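Local structure of hexokinase (Schistosoma mansoni, 1BDG) at residues A[50-59]-A[243-254]; A[140-148]-A[157-165]. The protein binds glucose and, like other hexokinases, probably phosphorylates it and related hexoses to hexose 6-phosphates with ATP, the entry step of glycolysis. All blocks are in the same frame, centred on the assembly; numbering follows the deposited sequence.

Contact 1 (A[50-59]-A[243-254]). With GLC (alpha-D-glucopyranose), chain B.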
loop_
_atom_site.group_PDB
_atom_site.type_symbol
_atom_site.label_atom_id
_atom_site.label_comp_id
_atom_site.label_asym_id
_atom_site.label_seq_id
_atom_site.Cartn_x
_atom_site.Cartn_y
_atom_site.Cartn_z
ATOM N N SER A 50 -15.030 8.166 5.059
ATOM C CA SER A 50 -14.014 7.916 4.066
ATOM C C SER A 50 -13.425 6.524 4.239
ATOM O O SER A 50 -13.009 5.895 3.255
ATOM C CB SER A 50 -12.936 8.985 4.107
ATOM O OG SER A 50 -12.380 9.104 5.394
ATOM N N ILE A 51 -13.407 6.020 5.473
ATOM C CA ILE A 51 -12.871 4.680 5.704
ATOM C C ILE A 51 -13.960 3.624 5.573
ATOM O O ILE A 51 -14.695 3.341 6.522
ATOM C CB ILE A 51 -12.096 4.573 7.029
ATOM C CG1 ILE A 51 -10.870 5.484 6.958
ATOM C CG2 ILE A 51 -11.697 3.123 7.283
ATOM C CD1 ILE A 51 -9.896 5.341 8.106
ATOM N N LYS A 52 -13.992 3.007 4.392
ATOM C CA LYS A 52 -14.991 2.007 4.004
ATOM C C LYS A 52 -15.171 0.718 4.778
ATOM O O LYS A 52 -16.267 0.157 4.748
ATOM C CB LYS A 52 -14.859 1.686 2.526
ATOM C CG LYS A 52 -15.110 2.890 1.651
ATOM C CD LYS A 52 -16.517 3.385 1.831
ATOM C CE LYS A 52 -16.589 4.876 1.724
ATOM N NZ LYS A 52 -17.935 5.331 2.155
ATOM N N MET A 53 -14.094 0.203 5.378
ATOM C CA MET A 53 -14.132 -1.017 6.190
ATOM C C MET A 53 -14.800 -2.199 5.513
ATOM O O MET A 53 -15.598 -2.899 6.148
ATOM C CB MET A 53 -14.870 -0.754 7.510
ATOM C CG MET A 53 -14.363 0.411 8.322
ATOM S SD MET A 53 -12.739 0.130 8.956
ATOM C CE MET A 53 -13.139 -0.398 10.498
ATOM N N PHE A 54 -14.429 -2.474 4.264
ATOM C CA PHE A 54 -15.034 -3.580 3.522
ATOM C C PHE A 54 -14.762 -4.954 4.134
ATOM O O PHE A 54 -13.601 -5.357 4.255
ATOM C CB PHE A 54 -14.516 -3.630 2.079
ATOM C CG PHE A 54 -14.726 -2.376 1.294
ATOM C CD1 PHE A 54 -15.984 -2.039 0.822
ATOM C CD2 PHE A 54 -13.649 -1.563 0.967
ATOM C CE1 PHE A 54 -16.163 -0.906 0.023
ATOM C CE2 PHE A 54 -13.821 -0.443 0.179
ATOM C CZ PHE A 54 -15.083 -0.115 -0.297
ATOM N N PRO A 55 -15.817 -5.679 4.556
ATOM C CA PRO A 55 -15.563 -7.003 5.122
ATOM C C PRO A 55 -15.082 -7.873 3.967
ATOM O O PRO A 55 -15.596 -7.773 2.851
ATOM C CB PRO A 55 -16.943 -7.436 5.611
ATOM C CG PRO A 55 -17.865 -6.717 4.698
ATOM C CD PRO A 55 -17.251 -5.355 4.617
ATOM N N SER A 56 -14.038 -8.655 4.217
ATOM C CA SER A 56 -13.461 -9.530 3.206
ATOM C C SER A 56 -14.099 -10.930 3.186
ATOM O O SER A 56 -13.807 -11.741 2.303
ATOM C CB SER A 56 -11.977 -9.669 3.482
ATOM O OG SER A 56 -11.796 -10.373 4.697
ATOM N N TYR A 57 -14.949 -11.211 4.171
ATOM C CA TYR A 57 -15.599 -12.509 4.305
ATOM C C TYR A 57 -14.633 -13.660 4.607
ATOM O O TYR A 57 -14.976 -14.829 4.459
ATOM C CB TYR A 57 -16.502 -12.812 3.110
ATOM C CG TYR A 57 -17.853 -12.161 3.208
ATOM C CD1 TYR A 57 -18.066 -10.886 2.720
ATOM C CD2 TYR A 57 -18.910 -12.814 3.814
ATOM C CE1 TYR A 57 -19.297 -10.273 2.832
ATOM C CE2 TYR A 57 -20.145 -12.211 3.938
ATOM C CZ TYR A 57 -20.339 -10.935 3.445
ATOM O OH TYR A 57 -21.571 -10.323 3.568
ATOM N N VAL A 58 -13.401 -13.315 4.965
ATOM C CA VAL A 58 -12.431 -14.316 5.376
ATOM C C VAL A 58 -12.665 -14.273 6.875
ATOM O O VAL A 58 -12.325 -13.286 7.531
ATOM C CB VAL A 58 -10.974 -13.901 5.138
ATOM C CG1 VAL A 58 -10.048 -14.910 5.786
ATOM C CG2 VAL A 58 -10.677 -13.838 3.670
ATOM N N THR A 59 -13.354 -15.273 7.395
ATOM C CA THR A 59 -13.629 -15.304 8.816
ATOM C C THR A 59 -12.537 -16.010 9.638
ATOM O O THR A 59 -12.025 -15.439 10.604
ATOM C CB THR A 59 -15.026 -15.873 9.068
ATOM O OG1 THR A 59 -15.159 -17.135 8.402
ATOM C CG2 THR A 59 -16.072 -14.924 8.509
ATOM N N GLU A 243 -15.668 -13.811 14.006
ATOM C CA GLU A 243 -14.864 -12.768 13.349
ATOM C C GLU A 243 -14.785 -12.753 11.820
ATOM O O GLU A 243 -15.180 -13.709 11.130
ATOM C CB GLU A 243 -13.435 -12.826 13.897
ATOM C CG GLU A 243 -13.336 -12.994 15.403
ATOM C CD GLU A 243 -11.910 -13.039 15.887
ATOM O OE1 GLU A 243 -11.168 -13.934 15.444
ATOM O OE2 GLU A 243 -11.535 -12.178 16.710
ATOM N N VAL A 244 -14.219 -11.656 11.319
ATOM C CA VAL A 244 -14.016 -11.415 9.888
ATOM C C VAL A 244 -12.846 -10.448 9.685
ATOM O O VAL A 244 -12.645 -9.514 10.465
ATOM C CB VAL A 244 -15.265 -10.807 9.213
ATOM C CG1 VAL A 244 -15.466 -9.356 9.663
ATOM C CG2 VAL A 244 -15.148 -10.900 7.698
ATOM N N VAL A 245 -12.042 -10.710 8.668
ATOM C CA VAL A 245 -10.921 -9.844 8.392
ATOM C C VAL A 245 -11.505 -8.646 7.683
ATOM O O VAL A 245 -12.213 -8.802 6.696
ATOM C CB VAL A 245 -9.843 -10.551 7.519
ATOM C CG1 VAL A 245 -8.709 -9.595 7.191
ATOM C CG2 VAL A 245 -9.279 -11.755 8.259
ATOM N N ILE A 246 -11.293 -7.462 8.243
ATOM C CA ILE A 246 -11.796 -6.232 7.648
ATOM C C ILE A 246 -10.732 -5.556 6.799
ATOM O O ILE A 246 -9.585 -5.453 7.216
ATOM C CB ILE A 246 -12.252 -5.226 8.736
ATOM C CG1 ILE A 246 -13.571 -5.679 9.369
ATOM C CG2 ILE A 246 -12.445 -3.839 8.136
ATOM C CD1 ILE A 246 -14.781 -5.414 8.520
ATOM N N ASN A 247 -11.108 -5.128 5.601
ATOM C CA ASN A 247 -10.200 -4.411 4.715
ATOM C C ASN A 247 -10.569 -2.938 4.931
ATOM O O ASN A 247 -11.563 -2.428 4.393
ATOM C CB ASN A 247 -10.421 -4.828 3.264
ATOM C CG ASN A 247 -9.593 -4.018 2.285
ATOM O OD1 ASN A 247 -8.667 -3.307 2.658
ATOM N ND2 ASN A 247 -9.924 -4.134 1.019
ATOM N N THR A 248 -9.779 -2.274 5.767
ATOM C CA THR A 248 -10.008 -0.886 6.134
ATOM C C THR A 248 -10.048 0.027 4.939
ATOM O O THR A 248 -10.981 0.803 4.789
ATOM C CB THR A 248 -8.936 -0.401 7.115
ATOM O OG1 THR A 248 -7.672 -0.345 6.445
ATOM C CG2 THR A 248 -8.840 -1.360 8.289
ATOM N N GLU A 249 -9.030 -0.078 4.094
ATOM C CA GLU A 249 -8.922 0.742 2.894
ATOM C C GLU A 249 -8.814 2.200 3.380
ATOM O O GLU A 249 -9.556 3.091 2.950
ATOM C CB GLU A 249 -10.134 0.492 1.997
ATOM C CG GLU A 249 -9.931 0.809 0.520
ATOM C CD GLU A 249 -8.806 0.022 -0.149
ATOM O OE1 GLU A 249 -8.914 -1.214 -0.290
ATOM O OE2 GLU A 249 -7.825 0.660 -0.573
ATOM N N TRP A 250 -7.846 2.403 4.281
ATOM C CA TRP A 250 -7.557 3.684 4.918
ATOM C C TRP A 250 -6.858 4.712 4.045
ATOM O O TRP A 250 -6.641 5.855 4.465
ATOM C CB TRP A 250 -6.758 3.470 6.218
ATOM C CG TRP A 250 -5.279 3.083 6.078
ATOM C CD1 TRP A 250 -4.505 3.153 4.953
ATOM C CD2 TRP A 250 -4.412 2.622 7.125
ATOM N NE1 TRP A 250 -3.221 2.773 5.234
ATOM C CE2 TRP A 250 -3.132 2.441 6.557
ATOM C CE3 TRP A 250 -4.595 2.354 8.485
ATOM C CZ2 TRP A 250 -2.028 2.003 7.310
ATOM C CZ3 TRP A 250 -3.497 1.920 9.234
ATOM C CH2 TRP A 250 -2.232 1.750 8.643
ATOM N N GLY A 251 -6.431 4.300 2.858
ATOM C CA GLY A 251 -5.791 5.249 1.970
ATOM C C GLY A 251 -6.777 6.376 1.724
ATOM O O GLY A 251 -6.394 7.527 1.503
ATOM N N ALA A 252 -8.060 6.049 1.789
ATOM C CA ALA A 252 -9.102 7.037 1.574
ATOM C C ALA A 252 -9.321 8.012 2.724
ATOM O O ALA A 252 -10.145 8.904 2.596
ATOM C CB ALA A 252 -10.402 6.355 1.209
ATOM N N PHE A 253 -8.608 7.870 3.838
ATOM C CA PHE A 253 -8.807 8.801 4.952
ATOM C C PHE A 253 -8.513 10.209 4.457
ATOM O O PHE A 253 -7.706 10.403 3.568
ATOM C CB PHE A 253 -7.924 8.453 6.164
ATOM C CG PHE A 253 -8.264 9.234 7.425
ATOM C CD1 PHE A 253 -9.585 9.351 7.865
ATOM C CD2 PHE A 253 -7.253 9.817 8.195
ATOM C CE1 PHE A 253 -9.905 10.029 9.053
ATOM C CE2 PHE A 253 -7.561 10.511 9.401
ATOM C CZ PHE A 253 -8.895 10.609 9.827
ATOM N N GLY A 254 -9.202 11.187 5.022
ATOM C CA GLY A 254 -9.017 12.554 4.598
ATOM C C GLY A 254 -9.991 12.961 3.507
ATOM O O GLY A 254 -10.168 14.151 3.275
HETATM C C1 GLC B . -4.052 0.975 -2.464
HETATM C C2 GLC B . -5.285 0.111 -2.728
HETATM C C3 GLC B . -5.497 -0.842 -1.574
HETATM C C4 GLC B . -4.239 -1.664 -1.353
HETATM C C5 GLC B . -3.071 -0.734 -1.107
HETATM C C6 GLC B . -1.764 -1.486 -0.942
HETATM O O1 GLC B . -4.252 1.660 -1.274
HETATM O O2 GLC B . -6.446 0.926 -2.873
HETATM O O3 GLC B . -6.586 -1.711 -1.847
HETATM O O4 GLC B . -4.416 -2.526 -0.255
HETATM O O5 GLC B . -2.916 0.133 -2.233
HETATM O O6 GLC B . -1.165 -1.761 -2.191
HETATM O O HOH W 1 -10.499 -15.542 13.545
#
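Phe54 and Glu249 meet where the edge of a sheet runs out into the sugar pocket. CG of Glu249 lies 4.1 Å from CE2 of Phe54, at the ring's edge, and the carboxylate plane is turned 55° from the ring. The glutamate leaves its backbone with CG anti to N (chi1 -157°), then bends at chi2, which delivers both oxygens to glucose: O3 donates to OE1 of Glu249 at 2.8 Å and O2 to OE2 at 2.7 Å. Asn247 ND2 adds a weak bond to OE1, while its OD1 accepts from ND2 of Asn223. Phe54 and Asn247 share one sheet face as an antiparallel hydrogen-bonded pair, with Asn247 N 2.8 Å from Phe54 O. On the other face Ile246 spreads two branches, CG2 to Met53 CB at 4.0 Å and CD1 to Pro55 CB at 4.2 Å. Ser56 grips Val245 O twice, through its N and its OG. Farther along, Ile51 runs beside Trp250, and its CD1 lies 4.0 Å from CD1 of Phe253. Strand 243-247 lies between edge strand 54-55 and strand 222-229 in a mixed six-stranded sheet, most of it from the large subdomain; helix 23-41 packs on Met53 and Phe253, and helix 197-206 on Val245 and Asn247.

Contact 2 (A[140-148]-A[157-165]); sequences GFTFSFPCV and LVRWTKGFS. With GLC (alpha-D-glucopyranose), chain B.
Phe145 projects from 140-148 into the curve of 157-165 and touches it at nearly every carbon. Its CB rests 3.7 Å from CD1 of Leu157, a methyl that also reaches CE2 of Phe143. With CG anti to the carbonyl carbon (chi1 -67°), the ring extends so that Trp160 covers one face and Thr161 lines an edge. CD2 and CE2 lie against CZ3 of Trp160, whose six-membered ring stands with its edge toward the Phe145 face in a T-shaped pair: centroids 4.8 Å apart, planes at 88°. Along the Thr161 edge CD1 passes OG1 of Thr161, and CE1 meets its carbonyl O. At the tip, CZ comes 3.8 Å from CD1 of Phe164 and points the ring's edge at the Phe164 face, the planes at 62°. Lys162 NZ sits over the face away from Trp160, 5.1 Å from the Phe145 centroid, at most a weak cation-pi attraction. Phe143 completes the aromatic cluster, and Leu157 CD2 and Phe164 CB cover opposite faces of Trp160. At the start of 157-165, Val158 N donates to Pro146 O at 2.9 Å, next to the Cys147-Leu157 bridge of the 147-150/154-157 hairpin.

The cluster is apolar, but Thr161 and Lys162, in sequence just after Trp160, turn their polar ends to glucose. Thr161 OG1 donates to glucose O2 at 2.7 Å. Lys162, bent at chi3, donates through NZ to glucose O6 at 2.8 Å and also to O5. Reaching ring oxygen and 6-hydroxyl together would restrict rotation of the CH2OH arm, consistent with holding O6, the atom phosphorylated by hexokinases, in place; the aromatic cluster packs directly behind the residues carrying these donors.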
loop_
_atom_site.group_PDB
_atom_site.type_symbol
_atom_site.label_atom_id
_atom_site.label_comp_id
_atom_site.label_asym_id
_atom_site.label_seq_id
_atom_site.Cartn_x
_atom_site.Cartn_y
_atom_site.Cartn_z
ATOM N N GLY A 140 -6.125 -18.057 -6.302
ATOM C CA GLY A 140 -6.362 -17.072 -5.274
ATOM C C GLY A 140 -5.939 -15.765 -5.919
ATOM O O GLY A 140 -4.774 -15.607 -6.277
ATOM N N PHE A 141 -6.879 -14.845 -6.111
ATOM C CA PHE A 141 -6.606 -13.560 -6.743
ATOM C C PHE A 141 -6.386 -12.425 -5.732
ATOM O O PHE A 141 -7.324 -11.976 -5.070
ATOM C CB PHE A 141 -7.763 -13.219 -7.685
ATOM C CG PHE A 141 -7.473 -12.118 -8.676
ATOM C CD1 PHE A 141 -6.169 -11.781 -9.034
ATOM C CD2 PHE A 141 -8.527 -11.437 -9.285
ATOM C CE1 PHE A 141 -5.934 -10.781 -9.983
ATOM C CE2 PHE A 141 -8.299 -10.446 -10.227
ATOM C CZ PHE A 141 -7.010 -10.118 -10.576
ATOM N N THR A 142 -5.136 -11.997 -5.574
ATOM C CA THR A 142 -4.815 -10.886 -4.687
ATOM C C THR A 142 -5.011 -9.642 -5.524
ATOM O O THR A 142 -4.128 -9.278 -6.301
ATOM C CB THR A 142 -3.360 -10.949 -4.241
ATOM O OG1 THR A 142 -3.201 -12.031 -3.326
ATOM C CG2 THR A 142 -2.930 -9.659 -3.584
ATOM N N PHE A 143 -6.196 -9.049 -5.434
ATOM C CA PHE A 143 -6.524 -7.844 -6.198
ATOM C C PHE A 143 -6.395 -6.661 -5.241
ATOM O O PHE A 143 -7.301 -6.390 -4.452
ATOM C CB PHE A 143 -7.947 -7.951 -6.733
ATOM C CG PHE A 143 -8.295 -6.914 -7.759
ATOM C CD1 PHE A 143 -7.453 -6.678 -8.849
ATOM C CD2 PHE A 143 -9.494 -6.210 -7.674
ATOM C CE1 PHE A 143 -7.807 -5.759 -9.843
ATOM C CE2 PHE A 143 -9.858 -5.296 -8.652
ATOM C CZ PHE A 143 -9.011 -5.070 -9.746
ATOM N N SER A 144 -5.265 -5.967 -5.307
ATOM C CA SER A 144 -4.978 -4.840 -4.427
ATOM C C SER A 144 -5.879 -3.625 -4.591
ATOM O O SER A 144 -5.368 -2.504 -4.722
ATOM C CB SER A 144 -3.536 -4.379 -4.635
ATOM O OG SER A 144 -2.654 -5.474 -4.728
ATOM N N PHE A 145 -7.196 -3.785 -4.545
ATOM C CA PHE A 145 -8.057 -2.620 -4.695
ATOM C C PHE A 145 -9.310 -2.763 -3.851
ATOM O O PHE A 145 -9.646 -3.866 -3.421
ATOM C CB PHE A 145 -8.411 -2.397 -6.177
ATOM C CG PHE A 145 -7.234 -2.002 -7.031
ATOM C CD1 PHE A 145 -6.745 -0.705 -7.009
ATOM C CD2 PHE A 145 -6.577 -2.945 -7.810
ATOM C CE1 PHE A 145 -5.623 -0.365 -7.743
ATOM C CE2 PHE A 145 -5.457 -2.603 -8.542
ATOM C CZ PHE A 145 -4.983 -1.319 -8.506
ATOM N N PRO A 146 -10.000 -1.643 -3.571
ATOM C CA PRO A 146 -11.222 -1.691 -2.765
ATOM C C PRO A 146 -12.302 -2.393 -3.552
ATOM O O PRO A 146 -12.598 -2.009 -4.682
ATOM C CB PRO A 146 -11.562 -0.218 -2.580
ATOM C CG PRO A 146 -11.088 0.388 -3.846
ATOM C CD PRO A 146 -9.744 -0.267 -4.032
ATOM N N CYS A 147 -12.849 -3.449 -2.966
ATOM C CA CYS A 147 -13.919 -4.240 -3.576
ATOM C C CYS A 147 -14.957 -4.544 -2.505
ATOM O O CYS A 147 -14.628 -4.661 -1.328
ATOM C CB CYS A 147 -13.389 -5.586 -4.102
ATOM S SG CYS A 147 -12.175 -5.541 -5.427
ATOM N N VAL A 148 -16.209 -4.647 -2.917
ATOM C CA VAL A 148 -17.309 -4.995 -2.017
ATOM C C VAL A 148 -17.399 -6.517 -2.123
ATOM O O VAL A 148 -17.841 -7.049 -3.145
ATOM C CB VAL A 148 -18.631 -4.402 -2.514
ATOM C CG1 VAL A 148 -19.774 -4.917 -1.699
ATOM C CG2 VAL A 148 -18.573 -2.904 -2.503
ATOM N N LEU A 157 -15.248 -4.253 -7.883
ATOM C CA LEU A 157 -14.351 -3.114 -7.789
ATOM C C LEU A 157 -15.199 -1.910 -7.409
ATOM O O LEU A 157 -16.301 -1.738 -7.936
ATOM C CB LEU A 157 -13.652 -2.850 -9.135
ATOM C CG LEU A 157 -12.623 -1.698 -9.155
ATOM C CD1 LEU A 157 -11.420 -2.016 -8.257
ATOM C CD2 LEU A 157 -12.132 -1.424 -10.560
ATOM N N VAL A 158 -14.733 -1.138 -6.434
ATOM C CA VAL A 158 -15.428 0.069 -6.018
ATOM C C VAL A 158 -14.794 1.203 -6.821
ATOM O O VAL A 158 -15.491 2.043 -7.397
ATOM C CB VAL A 158 -15.260 0.341 -4.528
ATOM C CG1 VAL A 158 -15.970 1.622 -4.151
ATOM C CG2 VAL A 158 -15.816 -0.807 -3.730
ATOM N N ARG A 159 -13.468 1.212 -6.884
ATOM C CA ARG A 159 -12.771 2.230 -7.646
ATOM C C ARG A 159 -11.302 1.871 -7.837
ATOM O O ARG A 159 -10.764 1.039 -7.116
ATOM C CB ARG A 159 -12.913 3.599 -6.975
ATOM C CG ARG A 159 -12.265 3.696 -5.608
ATOM C CD ARG A 159 -12.623 5.009 -4.936
ATOM N NE ARG A 159 -11.746 5.274 -3.813
ATOM C CZ ARG A 159 -11.860 6.314 -2.999
ATOM N NH1 ARG A 159 -12.815 7.214 -3.161
ATOM N NH2 ARG A 159 -11.005 6.445 -2.006
ATOM N N TRP A 160 -10.687 2.438 -8.871
ATOM C CA TRP A 160 -9.289 2.179 -9.154
ATOM C C TRP A 160 -8.493 3.180 -8.350
ATOM O O TRP A 160 -8.824 4.380 -8.342
ATOM C CB TRP A 160 -8.952 2.414 -10.635
ATOM C CG TRP A 160 -9.228 1.294 -11.623
ATOM C CD1 TRP A 160 -10.004 1.384 -12.727
ATOM C CD2 TRP A 160 -8.648 -0.024 -11.652
ATOM N NE1 TRP A 160 -9.942 0.224 -13.448
ATOM C CE2 TRP A 160 -9.115 -0.659 -12.814
ATOM C CE3 TRP A 160 -7.774 -0.723 -10.810
ATOM C CZ2 TRP A 160 -8.740 -1.967 -13.167
ATOM C CZ3 TRP A 160 -7.399 -2.030 -11.164
ATOM C CH2 TRP A 160 -7.882 -2.632 -12.328
ATOM N N THR A 161 -7.465 2.696 -7.660
ATOM C CA THR A 161 -6.593 3.570 -6.903
ATOM C C THR A 161 -5.241 3.386 -7.570
ATOM O O THR A 161 -5.121 2.601 -8.517
ATOM C CB THR A 161 -6.516 3.155 -5.427
ATOM O OG1 THR A 161 -5.953 1.843 -5.320
ATOM C CG2 THR A 161 -7.897 3.164 -4.802
ATOM N N LYS A 162 -4.245 4.148 -7.138
ATOM C CA LYS A 162 -2.900 4.026 -7.680
ATOM C C LYS A 162 -2.730 4.459 -9.140
ATOM O O LYS A 162 -3.240 5.507 -9.541
ATOM C CB LYS A 162 -2.365 2.605 -7.434
ATOM C CG LYS A 162 -2.022 2.366 -5.975
ATOM C CD LYS A 162 -1.458 1.012 -5.711
ATOM C CE LYS A 162 -2.528 -0.012 -5.568
ATOM N NZ LYS A 162 -2.014 -1.206 -4.821
ATOM N N GLY A 163 -1.980 3.686 -9.922
ATOM C CA GLY A 163 -1.747 4.048 -11.309
ATOM C C GLY A 163 -2.664 3.400 -12.339
ATOM O O GLY A 163 -2.327 3.372 -13.530
ATOM N N PHE A 164 -3.804 2.872 -11.899
ATOM C CA PHE A 164 -4.736 2.219 -12.808
ATOM C C PHE A 164 -5.942 3.089 -13.175
ATOM O O PHE A 164 -6.394 3.926 -12.386
ATOM C CB PHE A 164 -5.237 0.914 -12.207
ATOM C CG PHE A 164 -4.229 -0.197 -12.203
ATOM C CD1 PHE A 164 -3.014 -0.063 -11.533
ATOM C CD2 PHE A 164 -4.529 -1.415 -12.802
ATOM C CE1 PHE A 164 -2.111 -1.137 -11.454
ATOM C CE2 PHE A 164 -3.642 -2.481 -12.729
ATOM C CZ PHE A 164 -2.435 -2.344 -12.054
ATOM N N SER A 165 -6.448 2.882 -14.390
ATOM C CA SER A 165 -7.620 3.593 -14.918
ATOM C C SER A 165 -8.164 2.858 -16.126
ATOM O O SER A 165 -8.483 3.479 -17.127
ATOM C CB SER A 165 -7.288 5.045 -15.301
ATOM O OG SER A 165 -6.222 5.115 -16.228
HETATM C C1 GLC B . -4.052 0.975 -2.464
HETATM C C2 GLC B . -5.285 0.111 -2.728
HETATM C C3 GLC B . -5.497 -0.842 -1.574
HETATM C C4 GLC B . -4.239 -1.664 -1.353
HETATM C C5 GLC B . -3.071 -0.734 -1.107
HETATM C C6 GLC B . -1.764 -1.486 -0.942
HETATM O O1 GLC B . -4.252 1.660 -1.274
HETATM O O2 GLC B . -6.446 0.926 -2.873
HETATM O O3 GLC B . -6.586 -1.711 -1.847
HETATM O O4 GLC B . -4.416 -2.526 -0.255
HETATM O O5 GLC B . -2.916 0.133 -2.233
HETATM O O6 GLC B . -1.165 -1.761 -2.191
#

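How the contacts relate
From the N terminus, residues 50-59 come first, leading from the early helices into short strand 54-55; their partner 243-254 follows almost two hundred residues later, so contact 1 closes a long loop. Contact 2 is nested wholly inside that loop and closes a short one, the hairpin that follows strand 137-143 of the small subdomain. Contact 1 joins residues 50-59 to a strand of the large subdomain, at the edge of its sheet. The two meet across the cleft: Phe54 packs on Pro146, with CE2 of Phe54 3.6 Å from CB of Pro146, and Ala252 touches Arg159. Both contacts also bind the same glucose, so the sugar spans residues of the small and large subdomains.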